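Alkylhalidase CmlS (Streptomyces venezuelae, PDB 3I3L) is a flavin-dependent halogenase of chloramphenicol biosynthesis that binds FAD and carries it covalently attached. Local coordinates at residues G35-H43 against L134-I143; V336-R347 against Y489-Q500. One frame throughout, in Å; residues are numbered along the deposited sequence.

Interaction 1 lies wholly within the FAD-binding domain, and interaction 2 ties that domain to the C-terminal domain. The first is buried: helix 33-44, the first helix of the Rossmann-type fold, packs on the end of helix 127-140 mainly through apolar groups, with no direct hydrogen bond between the segments. The second is partly buried and joins helix 327-347 to a beta hairpin; an apolar start at Val336 gives way to salt bridges and waters near Arg347. Their centres lie about 17 Å apart, and they meet where Val37 and Thr41 of 35-43 pack against Val336 and Ala339 of 336-347, so helix 33-44 lies against both helix 127-140 and helix 327-347.

Interaction 1 (G35-H43 against L134-I143); sequences GSVAGLTLH and LLDEARSRGI
The His43 ring carries CB of Arg141 over one face, 4.2 Å from its centroid and offset toward the rim, a CH-pi contact. Over a face of the Arg141 guanidinium lies CD2 of Leu40, while OE2 of Glu137 and a water sit at its edge, in plane. These groups lie at one end of the contact between helix 33-44, which follows the glycine-rich turn of a Rossmann-type fold, and helix 127-140; the axes of 35-43 and 134-140 run 25° apart. Arg141 suits the border: CG anti to the carbonyl carbon (chi1 -57°) and a chain extended from CG to NE bring its CD to 3.7 Å from Leu40 CD2, and NE makes a salt bridge of 2.6 Å to Glu137 OE2, on the anti lone pair. The water links Arg141 NH1 to Leu40 O. Replacing Arg141 by alanine would probably cost Glu137 this salt-bridge partner and Leu40 CD2 an aliphatic neighbour. Deeper in, small residues let the helices approach: Ser36 CB meets Leu134 CB at 3.5 Å, and the bare Gly39 admits Ile143. Helix 127-140 ends in a Schellman motif at Gly142, turning Ile143 inward, its CD1 3.7 Å from Gly39 O and 3.8 Å from His43 CB.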
# COMPACT_ATOMS: atom_id res chain seq x y z
N GLY A 35 6.96 8.49 11.09
CA GLY A 35 8.01 8.94 12.04
C GLY A 35 8.36 7.94 13.15
O GLY A 35 9.52 7.63 13.39
N SER A 36 7.34 7.45 13.85
CA SER A 36 7.54 6.49 14.93
C SER A 36 8.20 5.20 14.48
O SER A 36 9.11 4.71 15.13
CB SER A 36 6.17 6.13 15.52
OG SER A 36 5.81 7.21 16.35
N VAL A 37 7.67 4.61 13.40
CA VAL A 37 8.24 3.38 12.88
C VAL A 37 9.63 3.61 12.40
O VAL A 37 10.47 2.72 12.57
CB VAL A 37 7.36 2.75 11.73
CG1 VAL A 37 8.03 1.54 11.12
CG2 VAL A 37 6.02 2.39 12.28
N ALA A 38 9.87 4.75 11.74
CA ALA A 38 11.26 5.04 11.29
C ALA A 38 12.23 5.11 12.53
O ALA A 38 13.30 4.54 12.51
CB ALA A 38 11.33 6.31 10.56
N GLY A 39 11.81 5.80 13.59
CA GLY A 39 12.65 5.98 14.77
C GLY A 39 12.87 4.66 15.52
O GLY A 39 14.01 4.32 15.82
N LEU A 40 11.80 3.92 15.76
CA LEU A 40 11.91 2.56 16.33
C LEU A 40 12.84 1.67 15.52
O LEU A 40 13.65 0.93 16.09
CB LEU A 40 10.54 1.88 16.42
CG LEU A 40 9.53 2.51 17.37
CD1 LEU A 40 8.14 1.96 17.09
CD2 LEU A 40 9.95 2.29 18.86
N THR A 41 12.75 1.72 14.19
CA THR A 41 13.61 0.83 13.39
C THR A 41 15.07 1.29 13.43
O THR A 41 15.95 0.46 13.57
CB THR A 41 13.08 0.71 11.93
OG1 THR A 41 11.75 0.26 11.99
CG2 THR A 41 13.90 -0.29 11.11
N LEU A 42 15.31 2.60 13.29
CA LEU A 42 16.65 3.18 13.35
C LEU A 42 17.32 2.93 14.74
O LEU A 42 18.49 2.68 14.81
CB LEU A 42 16.61 4.69 13.11
CG LEU A 42 16.67 5.20 11.69
CD1 LEU A 42 16.16 6.67 11.60
CD2 LEU A 42 18.08 5.00 11.05
N HIS A 43 16.55 3.00 15.82
CA HIS A 43 17.04 2.69 17.17
C HIS A 43 17.46 1.21 17.29
O HIS A 43 18.56 0.92 17.74
CB HIS A 43 15.99 3.03 18.20
CG HIS A 43 16.26 2.44 19.54
ND1 HIS A 43 17.00 3.11 20.51
CD2 HIS A 43 15.87 1.27 20.09
CE1 HIS A 43 17.07 2.35 21.59
NE2 HIS A 43 16.39 1.23 21.36
N LEU A 134 2.53 4.39 19.53
CA LEU A 134 3.80 4.26 18.86
C LEU A 134 4.82 5.26 19.35
O LEU A 134 6.01 4.92 19.56
CB LEU A 134 3.63 4.48 17.37
CG LEU A 134 2.73 3.52 16.59
CD1 LEU A 134 2.96 3.70 15.05
CD2 LEU A 134 3.00 2.08 16.97
N LEU A 135 4.39 6.49 19.52
CA LEU A 135 5.31 7.53 19.89
C LEU A 135 5.84 7.34 21.33
O LEU A 135 7.01 7.55 21.60
CB LEU A 135 4.67 8.93 19.68
CG LEU A 135 5.70 10.08 19.64
CD1 LEU A 135 6.82 9.79 18.56
CD2 LEU A 135 5.03 11.41 19.40
N ASP A 136 4.94 6.98 22.24
CA ASP A 136 5.28 6.67 23.63
C ASP A 136 6.16 5.45 23.69
O ASP A 136 7.07 5.38 24.48
CB ASP A 136 3.99 6.44 24.43
CG ASP A 136 3.25 7.72 24.71
OD1 ASP A 136 3.76 8.80 24.37
OD2 ASP A 136 2.12 7.66 25.26
N GLU A 137 5.88 4.45 22.86
CA GLU A 137 6.84 3.36 22.76
C GLU A 137 8.24 3.87 22.40
O GLU A 137 9.22 3.49 23.06
CB GLU A 137 6.35 2.26 21.82
CG GLU A 137 7.30 1.13 21.76
CD GLU A 137 7.44 0.43 23.09
OE1 GLU A 137 6.43 0.37 23.82
OE2 GLU A 137 8.57 -0.08 23.38
N ALA A 138 8.34 4.78 21.42
CA ALA A 138 9.65 5.35 21.01
C ALA A 138 10.36 6.00 22.21
O ALA A 138 11.56 5.71 22.46
CB ALA A 138 9.52 6.36 19.87
N ARG A 139 9.62 6.82 22.97
CA ARG A 139 10.12 7.45 24.20
C ARG A 139 10.72 6.42 25.16
O ARG A 139 11.83 6.58 25.61
CB ARG A 139 8.98 8.20 24.93
CG ARG A 139 8.79 9.65 24.46
CD ARG A 139 7.77 10.35 25.35
NE ARG A 139 7.10 11.45 24.66
CZ ARG A 139 7.52 12.70 24.69
NH1 ARG A 139 8.61 13.01 25.39
NH2 ARG A 139 6.88 13.65 24.02
N SER A 140 9.96 5.38 25.46
CA SER A 140 10.35 4.31 26.38
C SER A 140 11.61 3.62 25.97
O SER A 140 12.19 2.90 26.78
CB SER A 140 9.27 3.24 26.45
OG SER A 140 8.17 3.75 27.16
N ARG A 141 12.02 3.76 24.72
CA ARG A 141 13.24 3.06 24.33
C ARG A 141 14.43 4.02 24.39
O ARG A 141 15.56 3.67 24.03
CB ARG A 141 13.09 2.35 23.00
CG ARG A 141 11.95 1.36 23.00
CD ARG A 141 11.72 0.67 21.68
NE ARG A 141 10.60 -0.30 21.78
CZ ARG A 141 10.38 -1.25 20.87
NH1 ARG A 141 11.17 -1.33 19.82
NH2 ARG A 141 9.37 -2.11 21.02
N GLY A 142 14.15 5.23 24.84
CA GLY A 142 15.21 6.24 25.03
C GLY A 142 15.45 7.12 23.81
O GLY A 142 16.38 7.94 23.80
N ILE A 143 14.60 6.96 22.78
CA ILE A 143 14.53 7.86 21.64
C ILE A 143 14.07 9.18 22.13
O ILE A 143 13.08 9.26 22.88
CB ILE A 143 13.53 7.35 20.51
CG1 ILE A 143 14.10 6.09 19.82
CG2 ILE A 143 13.31 8.43 19.53
CD1 ILE A 143 12.98 5.07 19.25
O HOH W 1 13.49 0.06 18.71

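Interaction 2 (V336-R347 against Y489-Q500); sequences VSAAAAIDRITR and YRVEPIGFRLEQ
Arg344 leans across Leu498 at about a right angle. Its CB lies 4.0 Å from Leu498 CD2, and CG touches the same methyl. With CG anti to the backbone N (chi1 -173°) and a bend at chi2 (81°), the chain brings CD to 3.4 Å from Leu498 O. NE then passes CE1 of Tyr489 and forms a salt bridge with Glu351, which also accepts a bond from Tyr489 OH. At the tip, NH1 gives Leu498 O a weak bond of 3.3 Å, while NH2 lies 3.3 Å from Gln500 OE1 at too poor an angle for a hydrogen bond. A water in the guanidinium plane accepts from NH1 and from Arg347 NH2 and donates to Leu498 O. Arginine suits this edge: its long aliphatic part packs on leucine before the charge emerges.

The motif is a helix laid across a beta hairpin, strands 483-491 and 498-506. Ala340 is small enough for its CB to sit 3.3 Å from Phe496 O and touch both Val491 CG2 and Leu498 CB, and Val336 CG1 meets Phe496 CD1 at 3.5 Å. Farther along, Arg497 NH1 reaches Asp343 OD2 (3.0 Å) from one face of the carboxylate plane, Arg347 NE and NH2 from the opposite face; His47 binds OD1. A second water joins OD2 to Ala340 O and Leu498 N. One carboxylate thus draws together two arginines with perpendicular guanidinium planes and probably offsets their repulsion.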
# COMPACT_ATOMS: atom_id res chain seq x y z
N VAL A 336 10.44 1.72 7.52
CA VAL A 336 11.37 0.61 7.74
C VAL A 336 12.43 0.61 6.68
O VAL A 336 13.63 0.38 7.01
CB VAL A 336 10.63 -0.75 7.75
CG1 VAL A 336 11.61 -1.89 7.51
CG2 VAL A 336 9.89 -0.95 9.10
N SER A 337 12.07 0.87 5.44
CA SER A 337 13.08 0.86 4.34
C SER A 337 14.06 2.00 4.45
O SER A 337 15.24 1.88 4.10
CB SER A 337 12.41 0.91 2.96
OG SER A 337 11.62 -0.23 2.78
N ALA A 338 13.56 3.16 4.85
CA ALA A 338 14.42 4.34 4.93
C ALA A 338 15.43 4.14 6.09
O ALA A 338 16.56 4.52 5.95
CB ALA A 338 13.61 5.64 5.20
N ALA A 339 14.96 3.57 7.20
CA ALA A 339 15.81 3.19 8.31
C ALA A 339 16.95 2.22 7.85
O ALA A 339 18.13 2.45 8.11
CB ALA A 339 14.95 2.54 9.42
N ALA A 340 16.58 1.15 7.16
CA ALA A 340 17.55 0.17 6.73
C ALA A 340 18.50 0.82 5.76
O ALA A 340 19.69 0.49 5.72
CB ALA A 340 16.83 -1.03 6.10
N ALA A 341 17.97 1.72 4.92
CA ALA A 341 18.79 2.40 3.91
C ALA A 341 19.84 3.28 4.57
O ALA A 341 21.00 3.29 4.15
CB ALA A 341 17.87 3.28 2.98
N ILE A 342 19.39 4.07 5.58
CA ILE A 342 20.32 4.94 6.30
C ILE A 342 21.43 4.07 7.00
O ILE A 342 22.62 4.37 6.95
CB ILE A 342 19.56 5.81 7.28
CG1 ILE A 342 18.79 6.96 6.53
CG2 ILE A 342 20.57 6.50 8.29
CD1 ILE A 342 17.76 7.59 7.43
N ASP A 343 21.02 2.97 7.61
CA ASP A 343 21.98 2.05 8.22
C ASP A 343 23.01 1.52 7.24
O ASP A 343 24.22 1.50 7.52
CB ASP A 343 21.24 0.87 8.90
CG ASP A 343 22.20 -0.07 9.61
OD1 ASP A 343 22.99 0.39 10.47
OD2 ASP A 343 22.20 -1.26 9.28
N ARG A 344 22.55 1.08 6.08
CA ARG A 344 23.47 0.56 5.08
C ARG A 344 24.44 1.59 4.58
O ARG A 344 25.61 1.28 4.35
CB ARG A 344 22.67 -0.03 3.90
CG ARG A 344 23.48 -0.74 2.89
CD ARG A 344 23.82 -2.14 3.30
NE ARG A 344 24.81 -2.73 2.39
CZ ARG A 344 25.37 -3.94 2.54
NH1 ARG A 344 25.01 -4.74 3.52
NH2 ARG A 344 26.30 -4.34 1.67
N ILE A 345 23.98 2.81 4.35
CA ILE A 345 24.87 3.83 3.82
C ILE A 345 25.90 4.21 4.90
O ILE A 345 27.01 4.54 4.59
CB ILE A 345 24.10 5.10 3.37
CG1 ILE A 345 23.20 4.79 2.15
CG2 ILE A 345 25.09 6.27 3.06
CD1 ILE A 345 22.10 5.86 1.91
N THR A 346 25.47 4.22 6.15
CA THR A 346 26.31 4.61 7.26
C THR A 346 27.53 3.64 7.38
O THR A 346 28.63 4.10 7.66
CB THR A 346 25.52 4.62 8.58
OG1 THR A 346 24.48 5.62 8.49
CG2 THR A 346 26.48 4.94 9.77
N ARG A 347 27.29 2.34 7.18
CA ARG A 347 28.28 1.29 7.34
C ARG A 347 29.03 1.02 6.04
O ARG A 347 30.14 0.47 6.07
CB ARG A 347 27.64 -0.01 7.88
CG ARG A 347 26.96 0.15 9.28
CD ARG A 347 26.40 -1.20 9.85
NE ARG A 347 25.20 -1.64 9.15
CZ ARG A 347 25.14 -2.61 8.25
NH1 ARG A 347 26.22 -3.31 7.96
NH2 ARG A 347 23.98 -2.90 7.63
N TYR A 489 18.86 -5.07 -3.26
CA TYR A 489 18.73 -5.02 -1.82
C TYR A 489 17.44 -5.62 -1.35
O TYR A 489 16.42 -5.66 -2.08
CB TYR A 489 18.86 -3.59 -1.32
CG TYR A 489 20.24 -2.98 -1.54
CD1 TYR A 489 21.33 -3.38 -0.75
CD2 TYR A 489 20.46 -2.02 -2.49
CE1 TYR A 489 22.59 -2.83 -0.93
CE2 TYR A 489 21.74 -1.45 -2.67
CZ TYR A 489 22.77 -1.86 -1.86
OH TYR A 489 24.01 -1.32 -2.02
N ARG A 490 17.48 -6.10 -0.12
CA ARG A 490 16.26 -6.60 0.51
C ARG A 490 16.35 -6.34 2.00
O ARG A 490 17.39 -6.56 2.58
CB ARG A 490 16.08 -8.10 0.15
CG ARG A 490 15.33 -8.99 1.13
CD ARG A 490 16.31 -9.97 1.87
NE ARG A 490 15.67 -10.98 2.76
CZ ARG A 490 14.37 -11.35 2.74
NH1 ARG A 490 13.51 -10.80 1.89
NH2 ARG A 490 13.92 -12.27 3.58
N VAL A 491 15.28 -5.86 2.62
CA VAL A 491 15.26 -5.73 4.06
C VAL A 491 15.04 -7.08 4.71
O VAL A 491 14.02 -7.68 4.50
CB VAL A 491 14.13 -4.80 4.49
CG1 VAL A 491 14.05 -4.75 5.99
CG2 VAL A 491 14.37 -3.35 3.88
N GLU A 492 15.98 -7.54 5.54
CA GLU A 492 15.79 -8.78 6.31
C GLU A 492 14.70 -8.61 7.34
O GLU A 492 14.75 -7.70 8.15
CB GLU A 492 17.13 -9.16 7.01
CG GLU A 492 17.19 -10.59 7.52
CD GLU A 492 16.46 -10.74 8.80
OE1 GLU A 492 16.65 -9.92 9.73
OE2 GLU A 492 15.64 -11.68 8.92
N PRO A 493 13.68 -9.49 7.36
CA PRO A 493 12.48 -9.16 8.19
C PRO A 493 12.68 -9.18 9.69
O PRO A 493 12.02 -8.44 10.41
CB PRO A 493 11.43 -10.22 7.78
CG PRO A 493 12.28 -11.34 7.15
CD PRO A 493 13.44 -10.64 6.46
N ILE A 494 13.58 -10.03 10.18
CA ILE A 494 13.70 -10.16 11.65
C ILE A 494 14.53 -9.03 12.29
O ILE A 494 14.12 -8.46 13.31
CB ILE A 494 14.31 -11.52 12.05
CG1 ILE A 494 13.49 -12.66 11.42
CG2 ILE A 494 14.43 -11.66 13.59
CD1 ILE A 494 13.62 -13.97 12.11
N GLY A 495 15.65 -8.70 11.70
CA GLY A 495 16.54 -7.72 12.30
C GLY A 495 16.54 -6.39 11.55
O GLY A 495 17.11 -5.45 12.01
N PHE A 496 15.90 -6.33 10.38
CA PHE A 496 15.71 -5.10 9.62
C PHE A 496 16.95 -4.56 8.90
O PHE A 496 16.93 -3.42 8.43
CB PHE A 496 15.09 -4.03 10.49
CG PHE A 496 13.66 -4.31 10.84
CD1 PHE A 496 12.69 -4.32 9.84
CD2 PHE A 496 13.29 -4.60 12.11
CE1 PHE A 496 11.35 -4.61 10.17
CE2 PHE A 496 11.95 -4.85 12.46
CZ PHE A 496 10.97 -4.84 11.48
N ARG A 497 18.01 -5.36 8.76
CA ARG A 497 19.19 -4.84 8.06
C ARG A 497 18.88 -4.87 6.57
O ARG A 497 18.18 -5.77 6.11
CB ARG A 497 20.48 -5.68 8.33
CG ARG A 497 20.87 -5.84 9.87
CD ARG A 497 21.62 -4.57 10.41
NE ARG A 497 21.69 -4.57 11.87
CZ ARG A 497 22.04 -3.55 12.63
NH1 ARG A 497 22.43 -2.37 12.08
NH2 ARG A 497 21.99 -3.68 13.96
N LEU A 498 19.51 -3.97 5.82
CA LEU A 498 19.45 -4.05 4.40
C LEU A 498 20.54 -4.98 3.91
O LEU A 498 21.73 -4.69 4.03
CB LEU A 498 19.61 -2.64 3.77
CG LEU A 498 19.18 -2.57 2.30
CD1 LEU A 498 17.68 -2.74 2.19
CD2 LEU A 498 19.67 -1.23 1.59
N GLU A 499 20.15 -6.08 3.26
CA GLU A 499 21.12 -7.05 2.82
C GLU A 499 21.22 -6.98 1.30
O GLU A 499 20.25 -6.66 0.59
CB GLU A 499 20.70 -8.48 3.21
CG GLU A 499 20.56 -8.76 4.69
CD GLU A 499 20.10 -10.23 4.99
OE1 GLU A 499 19.60 -10.93 4.08
OE2 GLU A 499 20.18 -10.66 6.16
N GLN A 500 22.38 -7.30 0.81
CA GLN A 500 22.59 -7.53 -0.63
C GLN A 500 22.12 -8.91 -1.08
O GLN A 500 22.24 -9.88 -0.34
CB GLN A 500 24.04 -7.41 -0.95
CG GLN A 500 24.36 -6.26 -1.84
CD GLN A 500 25.80 -5.84 -1.70
OE1 GLN A 500 26.50 -6.38 -0.86
NE2 GLN A 500 26.24 -4.87 -2.49
O HOH W 2 20.88 -1.86 6.84
O HOH W 3 23.32 -4.84 5.97